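Local coordinates for protein 2-oxoglutarate dehydrogenase E3 component (PDB 2YQU) that probably oxidises protein-bound dihydrolipoyl groups to lipoyl groups with NAD+ as electron acceptor, using a redox-active disulfide and one FAD per subunit, at residues I178-G183 with V193-Y198; R201-M206 with R212-V217; G240-V243 with E249-E252. One frame throughout, in Å; residues are numbered along the deposited sequence.

Contact 1. Residues I178-G183 with V193-Y198; sequences IGLELG and VIVLEY. With FAD (flavin-adenine dinucleotide), chain D.
Val193 sets its two methyls against the backbone of Gly183. CG2 rests 3.5 Å from Gly183 O, and CG1, anti to its own backbone N (chi1 179°), is turned onto Gly183 CA at 3.9 Å. Glycine suits the helix here because a beta carbon would lie tight against Val193 CG1 and be crowded by Gly179 O. One turn back the approach is looser: Leu180 swings CD1 toward the strand and meets Val195 CG2 at 4.4 Å, methyl to methyl. This is the helix and second strand of a Rossmann beta-alpha-beta unit. Gly179 is consistent with the last glycine of a GxGxxG nucleotide-binding pattern, and Glu197 accepts a bond from Gly175 N and is a residue known to bind NAD+. The helix also borders the flavin. Ile178 lies flat over a face of the dimethylbenzene ring, CD1 above FAD C8 at 3.6 Å and CG2 above the methyl C7M at 3.7 Å. Replacing Ile178 by an alanine would probably strip this ring face of its aliphatic cover and open a gap beside the flavin. Glu181 points its carboxylate to Lys49 in a salt bridge and to Tyr341 N.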
loop_
_atom_site.group_PDB
_atom_site.type_symbol
_atom_site.label_atom_id
_atom_site.label_comp_id
_atom_site.label_asym_id
_atom_site.label_seq_id
_atom_site.Cartn_x
_atom_site.Cartn_y
_atom_site.Cartn_z
ATOM N N ILE A 178 -6.308 14.324 14.759
ATOM C CA ILE A 178 -5.070 14.655 15.449
ATOM C C ILE A 178 -5.044 14.098 16.871
ATOM O O ILE A 178 -4.055 13.507 17.277
ATOM C CB ILE A 178 -4.826 16.177 15.447
ATOM C CG1 ILE A 178 -4.562 16.653 14.014
ATOM C CG2 ILE A 178 -3.649 16.537 16.347
ATOM C CD1 ILE A 178 -4.700 18.138 13.823
ATOM N N GLY A 179 -6.128 14.282 17.615
ATOM C CA GLY A 179 -6.169 13.867 19.010
ATOM C C GLY A 179 -6.194 12.365 19.165
ATOM O O GLY A 179 -5.592 11.827 20.084
ATOM N N LEU A 180 -6.880 11.693 18.249
ATOM C CA LEU A 180 -6.988 10.241 18.267
ATOM C C LEU A 180 -5.632 9.607 17.986
ATOM O O LEU A 180 -5.210 8.681 18.680
ATOM C CB LEU A 180 -8.012 9.794 17.227
ATOM C CG LEU A 180 -8.569 8.382 17.331
ATOM C CD1 LEU A 180 -9.101 8.072 18.735
ATOM C CD2 LEU A 180 -9.657 8.216 16.277
ATOM N N GLU A 181 -4.951 10.107 16.962
ATOM C CA GLU A 181 -3.594 9.659 16.655
ATOM C C GLU A 181 -2.654 9.802 17.844
ATOM O O GLU A 181 -1.941 8.865 18.188
ATOM C CB GLU A 181 -3.027 10.427 15.466
ATOM C CG GLU A 181 -3.578 9.962 14.127
ATOM C CD GLU A 181 -2.952 10.667 12.938
ATOM O OE1 GLU A 181 -3.162 10.201 11.798
ATOM O OE2 GLU A 181 -2.246 11.682 13.128
ATOM N N LEU A 182 -2.645 10.973 18.475
ATOM C CA LEU A 182 -1.748 11.210 19.603
ATOM C C LEU A 182 -2.180 10.426 20.849
ATOM O O LEU A 182 -1.328 9.974 21.626
ATOM C CB LEU A 182 -1.601 12.718 19.877
ATOM C CG LEU A 182 -0.977 13.504 18.717
ATOM C CD1 LEU A 182 -1.004 15.016 18.971
ATOM C CD2 LEU A 182 0.431 13.050 18.431
ATOM N N GLY A 183 -3.488 10.223 21.003
ATOM C CA GLY A 183 -4.032 9.366 22.043
ATOM C C GLY A 183 -3.466 7.963 21.909
ATOM O O GLY A 183 -2.986 7.385 22.884
ATOM N N VAL A 193 -5.728 6.187 28.384
ATOM C CA VAL A 193 -6.155 7.292 27.534
ATOM C C VAL A 193 -7.675 7.334 27.473
ATOM O O VAL A 193 -8.323 6.310 27.244
ATOM C CB VAL A 193 -5.554 7.164 26.119
ATOM C CG1 VAL A 193 -6.025 8.311 25.217
ATOM C CG2 VAL A 193 -4.034 7.123 26.201
ATOM N N ILE A 194 -8.225 8.525 27.709
ATOM C CA ILE A 194 -9.650 8.782 27.602
ATOM C C ILE A 194 -9.857 9.869 26.561
ATOM O O ILE A 194 -9.216 10.909 26.630
ATOM C CB ILE A 194 -10.224 9.261 28.957
ATOM C CG1 ILE A 194 -10.017 8.190 30.032
ATOM C CG2 ILE A 194 -11.697 9.612 28.807
ATOM C CD1 ILE A 194 -10.317 8.673 31.451
ATOM N N VAL A 195 -10.765 9.635 25.621
ATOM C CA VAL A 195 -11.058 10.587 24.556
ATOM C C VAL A 195 -12.483 11.094 24.769
ATOM O O VAL A 195 -13.405 10.302 24.876
ATOM C CB VAL A 195 -10.931 9.927 23.164
ATOM C CG1 VAL A 195 -11.297 10.906 22.054
ATOM C CG2 VAL A 195 -9.523 9.374 22.958
ATOM N N LEU A 196 -12.644 12.414 24.853
ATOM C CA LEU A 196 -13.949 13.041 25.060
ATOM C C LEU A 196 -14.338 13.806 23.803
ATOM O O LEU A 196 -13.567 14.627 23.319
ATOM C CB LEU A 196 -13.883 14.010 26.238
ATOM C CG LEU A 196 -13.347 13.430 27.546
ATOM C CD1 LEU A 196 -13.092 14.531 28.550
ATOM C CD2 LEU A 196 -14.320 12.408 28.097
ATOM N N GLU A 197 -15.535 13.553 23.291
ATOM C CA GLU A 197 -16.026 14.226 22.087
ATOM C C GLU A 197 -17.477 14.664 22.290
ATOM O O GLU A 197 -18.303 13.905 22.790
ATOM C CB GLU A 197 -15.870 13.301 20.874
ATOM C CG GLU A 197 -16.479 13.783 19.557
ATOM C CD GLU A 197 -16.101 15.205 19.186
ATOM O OE1 GLU A 197 -14.911 15.557 19.258
ATOM O OE2 GLU A 197 -17.006 15.985 18.815
ATOM N N TYR A 198 -17.770 15.906 21.904
ATOM C CA TYR A 198 -19.103 16.494 22.039
ATOM C C TYR A 198 -20.117 15.866 21.080
ATOM O O TYR A 198 -21.244 15.554 21.463
ATOM C CB TYR A 198 -19.017 18.002 21.787
ATOM C CG TYR A 198 -20.346 18.721 21.780
ATOM C CD1 TYR A 198 -21.087 18.872 22.944
ATOM C CD2 TYR A 198 -20.859 19.260 20.602
ATOM C CE1 TYR A 198 -22.306 19.542 22.936
ATOM C CE2 TYR A 198 -22.067 19.919 20.584
ATOM C CZ TYR A 198 -22.787 20.066 21.750
ATOM O OH TYR A 198 -23.991 20.732 21.719
HETATM P PA FAD D . 1.025 25.356 7.473
HETATM O O1A FAD D . 0.461 25.577 8.827
HETATM O O2A FAD D . 1.663 23.972 7.300
HETATM O O5B FAD D . 2.068 26.526 7.150
HETATM C C5B FAD D . 1.744 27.857 7.466
HETATM C C4B FAD D . 3.044 28.575 7.761
HETATM O O4B FAD D . 2.805 29.965 7.676
HETATM C C3B FAD D . 3.569 28.300 9.167
HETATM O O3B FAD D . 4.870 27.760 9.103
HETATM C C2B FAD D . 3.576 29.656 9.845
HETATM O O2B FAD D . 4.709 29.833 10.664
HETATM C C1B FAD D . 3.570 30.616 8.666
HETATM N N9A FAD D . 2.951 31.929 8.869
HETATM C C8A FAD D . 1.681 32.216 9.301
HETATM N N7A FAD D . 1.507 33.550 9.281
HETATM C C5A FAD D . 2.652 34.122 8.842
HETATM C C6A FAD D . 3.031 35.444 8.630
HETATM N N6A FAD D . 2.173 36.458 8.715
HETATM N N1A FAD D . 4.297 35.679 8.159
HETATM C C2A FAD D . 5.190 34.671 7.892
HETATM N N3A FAD D . 4.803 33.363 8.096
HETATM C C4A FAD D . 3.561 33.112 8.571
HETATM N N1 FAD D . -2.183 16.634 7.428
HETATM C C2 FAD D . -2.119 15.566 6.560
HETATM O O2 FAD D . -2.462 15.681 5.379
HETATM N N3 FAD D . -1.669 14.351 7.012
HETATM C C4 FAD D . -1.291 14.186 8.325
HETATM O O4 FAD D . -0.718 13.149 8.613
HETATM C C4X FAD D . -1.343 15.257 9.218
HETATM N N5 FAD D . -0.961 15.101 10.541
HETATM C C5X FAD D . -1.024 16.195 11.400
HETATM C C6 FAD D . -0.641 16.033 12.735
HETATM C C7 FAD D . -0.698 17.123 13.616
HETATM C C7M FAD D . -0.179 16.937 15.018
HETATM C C8 FAD D . -1.132 18.364 13.162
HETATM C C8M FAD D . -0.908 19.612 13.978
HETATM C C9 FAD D . -1.518 18.521 11.830
HETATM C C9A FAD D . -1.475 17.437 10.945
HETATM N N10 FAD D . -1.872 17.582 9.613
HETATM C C10 FAD D . -1.798 16.491 8.759
HETATM C "C1'" FAD D . -2.482 18.854 9.083
HETATM C "C2'" FAD D . -1.393 19.631 8.338
HETATM O "O2'" FAD D . -0.309 19.929 9.204
HETATM C "C3'" FAD D . -1.934 20.895 7.677
HETATM O "O3'" FAD D . -3.070 20.575 6.897
HETATM C "C4'" FAD D . -0.889 21.523 6.762
HETATM O "O4'" FAD D . 0.272 21.845 7.489
HETATM C "C5'" FAD D . -1.461 22.757 6.054
HETATM O "O5'" FAD D . -0.464 23.376 5.273
HETATM P P FAD D . -0.492 24.963 5.020
HETATM O O1P FAD D . 0.609 25.323 4.076
HETATM O O2P FAD D . -1.882 25.437 4.635
HETATM O O3P FAD D . -0.182 25.652 6.446
#

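Contact 2. Residues R201-M206 with R212-V217; sequences RILPTM and RAAERV
Glu215 OE2 accepts a short bond of 2.6 Å from a water, and the same water takes the N-H of Ile202 at 3.1 Å from its nitrogen, so that one molecule joins the loop backbone to the helix side chain. The place is the connection between the second strand of the NAD-binding Rossmann domain and its next helix, 208-221, where residues 201-206 pack across the helix that follows them. Glutamate suits this position: its chain, with CG anti to the backbone N (chi1 -180°) and extended beyond it, reaches the water with one oxygen while the other, OE1, forms a salt bridge with Lys219 one turn along. Apart from this water bridge the contact is aliphatic. Ile202 carries CG1 between its backbone N and carbonyl carbon (chi1 62°), a rotation that sends CD1 to the helix, 3.9 Å from both Glu215 N and Glu215 CA and 4.1 Å from Glu215 CB. The methyl of Ala214 is small enough to let the loop come close, and both loop residues use it: Ile202 CD1 stands 4.3 Å from Ala214 CB. The side chain of Leu203 faces the helix as well. Beyond the two segments, Ser211 OG is hydrogen-bonded to Ile202 O, and Ile346 of strand 345-350, in the dimerisation family region, packs on Leu203, Met206 and Ala214. Leu203 also opens a type I turn that ends at Met206, whose N binds Leu203 O. The closest carbon pair across the contact is Leu203 CD1 with Ala214 CB, methyl to methyl at 3.8 Å.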
loop_
_atom_site.group_PDB
_atom_site.type_symbol
_atom_site.label_atom_id
_atom_site.label_comp_id
_atom_site.label_asym_id
_atom_site.label_seq_id
_atom_site.Cartn_x
_atom_site.Cartn_y
_atom_site.Cartn_z
ATOM N N ARG A 201 -20.148 10.957 17.577
ATOM C CA ARG A 201 -19.196 10.045 16.954
ATOM C C ARG A 201 -17.808 10.677 16.890
ATOM O O ARG A 201 -17.664 11.888 17.026
ATOM C CB ARG A 201 -19.659 9.690 15.544
ATOM C CG ARG A 201 -19.721 10.883 14.619
ATOM C CD ARG A 201 -20.529 10.662 13.380
ATOM N NE ARG A 201 -20.258 11.709 12.397
ATOM C CZ ARG A 201 -20.852 12.905 12.371
ATOM N NH1 ARG A 201 -20.521 13.773 11.420
ATOM N NH2 ARG A 201 -21.766 13.248 13.276
ATOM N N ILE A 202 -16.796 9.846 16.676
ATOM C CA ILE A 202 -15.439 10.321 16.435
ATOM C C ILE A 202 -15.181 10.392 14.933
ATOM O O ILE A 202 -15.976 9.890 14.140
ATOM C CB ILE A 202 -14.396 9.428 17.145
ATOM C CG1 ILE A 202 -14.423 7.990 16.619
ATOM C CG2 ILE A 202 -14.641 9.429 18.658
ATOM C CD1 ILE A 202 -13.252 7.158 17.100
ATOM N N LEU A 203 -14.075 11.028 14.560
ATOM C CA LEU A 203 -13.663 11.150 13.168
ATOM C C LEU A 203 -14.823 11.591 12.265
ATOM O O LEU A 203 -15.233 10.851 11.367
ATOM C CB LEU A 203 -13.059 9.821 12.693
ATOM C CG LEU A 203 -11.916 9.300 13.567
ATOM C CD1 LEU A 203 -11.473 7.929 13.107
ATOM C CD2 LEU A 203 -10.737 10.261 13.545
ATOM N N PRO A 204 -15.347 12.796 12.496
ATOM C CA PRO A 204 -16.564 13.253 11.811
ATOM C C PRO A 204 -16.455 13.423 10.289
ATOM O O PRO A 204 -17.498 13.445 9.640
ATOM C CB PRO A 204 -16.858 14.602 12.484
ATOM C CG PRO A 204 -15.552 15.069 12.975
ATOM C CD PRO A 204 -14.825 13.824 13.421
ATOM N N THR A 205 -15.250 13.537 9.736
ATOM C CA THR A 205 -15.069 13.645 8.286
ATOM C C THR A 205 -15.142 12.293 7.586
ATOM O O THR A 205 -15.265 12.243 6.368
ATOM C CB THR A 205 -13.723 14.307 7.920
ATOM O OG1 THR A 205 -12.630 13.546 8.452
ATOM C CG2 THR A 205 -13.582 15.685 8.554
ATOM N N MET A 206 -15.022 11.209 8.350
ATOM C CA MET A 206 -15.141 9.863 7.792
ATOM C C MET A 206 -16.599 9.531 7.516
ATOM O O MET A 206 -17.512 10.174 8.026
ATOM C CB MET A 206 -14.561 8.814 8.751
ATOM C CG MET A 206 -13.084 8.973 9.057
ATOM S SD MET A 206 -12.057 8.680 7.604
ATOM C CE MET A 206 -10.939 10.078 7.680
ATOM N N ARG A 212 -17.958 4.552 13.158
ATOM C CA ARG A 212 -18.488 3.586 14.121
ATOM C C ARG A 212 -17.512 2.435 14.319
ATOM O O ARG A 212 -17.266 2.012 15.444
ATOM C CB ARG A 212 -19.846 3.047 13.669
ATOM C CG ARG A 212 -20.986 4.014 13.879
ATOM C CD ARG A 212 -22.371 3.381 13.866
ATOM N NE ARG A 212 -23.365 4.383 13.485
ATOM C CZ ARG A 212 -23.669 4.719 12.234
ATOM N NH1 ARG A 212 -23.104 4.104 11.197
ATOM N NH2 ARG A 212 -24.572 5.664 12.016
ATOM N N ALA A 213 -16.940 1.950 13.220
ATOM C CA ALA A 213 -15.987 0.848 13.283
ATOM C C ALA A 213 -14.724 1.261 14.019
ATOM O O ALA A 213 -14.177 0.488 14.804
ATOM C CB ALA A 213 -15.654 0.361 11.900
ATOM N N ALA A 214 -14.277 2.488 13.784
ATOM C CA ALA A 214 -13.068 2.997 14.416
ATOM C C ALA A 214 -13.253 3.030 15.931
ATOM O O ALA A 214 -12.386 2.584 16.667
ATOM C CB ALA A 214 -12.733 4.380 13.890
ATOM N N GLU A 215 -14.393 3.545 16.384
ATOM C CA GLU A 215 -14.696 3.599 17.813
ATOM C C GLU A 215 -14.646 2.211 18.463
ATOM O O GLU A 215 -14.084 2.057 19.545
ATOM C CB GLU A 215 -16.055 4.269 18.065
ATOM C CG GLU A 215 -16.412 4.354 19.544
ATOM C CD GLU A 215 -17.523 5.345 19.865
ATOM O OE1 GLU A 215 -17.836 5.494 21.066
ATOM O OE2 GLU A 215 -18.092 5.964 18.939
ATOM N N ARG A 216 -15.227 1.213 17.801
ATOM C CA ARG A 216 -15.197 -0.169 18.295
ATOM C C ARG A 216 -13.766 -0.695 18.441
ATOM O O ARG A 216 -13.423 -1.328 19.438
ATOM C CB ARG A 216 -15.967 -1.105 17.354
ATOM C CG ARG A 216 -17.447 -1.217 17.630
ATOM C CD ARG A 216 -18.135 -2.321 16.821
ATOM N NE ARG A 216 -19.453 -1.895 16.337
ATOM C CZ ARG A 216 -19.719 -1.397 15.120
ATOM N NH1 ARG A 216 -18.770 -1.243 14.197
ATOM N NH2 ARG A 216 -20.963 -1.048 14.822
ATOM N N VAL A 217 -12.937 -0.435 17.439
ATOM C CA VAL A 217 -11.566 -0.932 17.414
ATOM C C VAL A 217 -10.738 -0.291 18.528
ATOM O O VAL A 217 -9.996 -0.980 19.234
ATOM C CB VAL A 217 -10.911 -0.678 16.032
ATOM C CG1 VAL A 217 -9.411 -0.964 16.060
ATOM C CG2 VAL A 217 -11.589 -1.517 14.969
HETATM O O HOH W 1 -17.667 6.917 16.559
#

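Contact 3. Residues G240-V243 with E249-E252; sequences GARV and EVLE
Val243 and Leu251 form a hydrogen-bonded antiparallel pair, joined by two backbone bonds: Val243 N to Leu251 O at 2.8 Å, and Leu251 N to Val243 O at 2.9 Å, the second nearly straight (173°). Leu251 O, already held by Val243 N, also receives a weak CA-H...O contact from Arg242 CA at 3.2 Å. The neighbouring pair, Arg242 with Glu252, is non-hydrogen-bonded, and Glu252 CA sends a similar weak contact to Ala241 O. On this more open face Arg242 spends its aliphatic part on Val250, CB meeting Val250 CG1 at 3.9 Å, with the two side chains crossing at a slant. The extended arginine then carries its guanidinium to Glu237 and Glu244, so one residue supplies both cover and charge. On the other face the branched chains of Val243 and Leu251 lie side by side, CB to CB 4.3 Å, and both press on Ile171 and Leu196 of the parallel sheet; compact hydrophobic residues fit this inner side. Val243 also touches Val231, a residue known to bind NAD+. The arrangement is a beta hairpin, part of the three-stranded antiparallel meander that covers the Rossmann sheet in the NAD-binding domain of this flavoprotein family.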
loop_
_atom_site.group_PDB
_atom_site.type_symbol
_atom_site.label_atom_id
_atom_site.label_comp_id
_atom_site.label_asym_id
_atom_site.label_seq_id
_atom_site.Cartn_x
_atom_site.Cartn_y
_atom_site.Cartn_z
ATOM N N GLY A 240 -0.906 17.813 37.760
ATOM C CA GLY A 240 -1.871 17.222 36.854
ATOM C C GLY A 240 -2.791 18.280 36.276
ATOM O O GLY A 240 -2.406 19.438 36.142
ATOM N N ALA A 241 -4.005 17.868 35.931
ATOM C CA ALA A 241 -5.030 18.770 35.407
ATOM C C ALA A 241 -6.397 18.125 35.545
ATOM O O ALA A 241 -6.515 16.900 35.567
ATOM C CB ALA A 241 -4.755 19.123 33.943
ATOM N N ARG A 242 -7.432 18.951 35.657
ATOM C CA ARG A 242 -8.792 18.448 35.698
ATOM C C ARG A 242 -9.577 18.860 34.465
ATOM O O ARG A 242 -9.281 19.865 33.820
ATOM C CB ARG A 242 -9.518 18.884 36.979
ATOM C CG ARG A 242 -9.801 20.373 37.121
ATOM C CD ARG A 242 -10.662 20.701 38.344
ATOM N NE ARG A 242 -10.976 22.124 38.434
ATOM C CZ ARG A 242 -10.140 23.063 38.872
ATOM N NH1 ARG A 242 -8.918 22.758 39.292
ATOM N NH2 ARG A 242 -10.544 24.328 38.902
ATOM N N VAL A 243 -10.577 18.050 34.157
ATOM C CA VAL A 243 -11.481 18.273 33.047
ATOM C C VAL A 243 -12.888 18.192 33.613
ATOM O O VAL A 243 -13.311 17.136 34.064
ATOM C CB VAL A 243 -11.315 17.191 31.954
ATOM C CG1 VAL A 243 -12.300 17.433 30.803
ATOM C CG2 VAL A 243 -9.870 17.145 31.451
ATOM N N GLU A 249 -19.463 16.221 36.562
ATOM C CA GLU A 249 -18.399 15.212 36.597
ATOM C C GLU A 249 -17.032 15.845 36.356
ATOM O O GLU A 249 -16.875 16.699 35.488
ATOM C CB GLU A 249 -18.653 14.103 35.572
ATOM C CG GLU A 249 -17.662 12.948 35.657
ATOM C CD GLU A 249 -17.896 11.873 34.615
ATOM O OE1 GLU A 249 -17.026 10.988 34.472
ATOM O OE2 GLU A 249 -18.942 11.898 33.943
ATOM N N VAL A 250 -16.051 15.420 37.145
ATOM C CA VAL A 250 -14.688 15.923 37.044
ATOM C C VAL A 250 -13.745 14.750 36.819
ATOM O O VAL A 250 -13.740 13.792 37.589
ATOM C CB VAL A 250 -14.266 16.680 38.322
ATOM C CG1 VAL A 250 -12.849 17.231 38.185
ATOM C CG2 VAL A 250 -15.257 17.792 38.636
ATOM N N LEU A 251 -12.972 14.821 35.742
ATOM C CA LEU A 251 -11.935 13.848 35.460
ATOM C C LEU A 251 -10.590 14.459 35.797
ATOM O O LEU A 251 -10.393 15.664 35.675
ATOM C CB LEU A 251 -11.972 13.426 33.988
ATOM C CG LEU A 251 -13.212 12.658 33.532
ATOM C CD1 LEU A 251 -13.177 12.464 32.023
ATOM C CD2 LEU A 251 -13.327 11.322 34.236
ATOM N N GLU A 252 -9.670 13.617 36.243
ATOM C CA GLU A 252 -8.312 14.034 36.554
ATOM C C GLU A 252 -7.348 13.225 35.699
ATOM O O GLU A 252 -7.585 12.053 35.432
ATOM C CB GLU A 252 -8.013 13.815 38.041
ATOM C CG GLU A 252 -8.325 15.029 38.902
ATOM C CD GLU A 252 -8.438 14.703 40.379
ATOM O OE1 GLU A 252 -9.160 15.438 41.091
ATOM O OE2 GLU A 252 -7.809 13.725 40.830
#

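Overall arrangement
Followed from the N terminus, the three contacts come in series, none nested in or crossing another. Contact 1 closes the turn from helix 177-188 into strand 192-196; contact 2 then folds the outgoing loop back on helix 208-221; contact 3 closes the hairpin of strands 240-245 and 250-253. Contacts 1 and 2 touch through Leu180, whose CD2 lies 3.6 Å from Leu203 CD2. From the other side of strand 192-196, Leu196 CD1 reaches Val243 CG1 of contact 3 at 3.8 Å. Contacts 2 and 3 stay apart, with nearest atoms about 14 Å from each other; the strand of contact 1, with Val195 turned to helix 177-188 and Leu196 to the hairpin, joins the two sides of the NAD-binding domain.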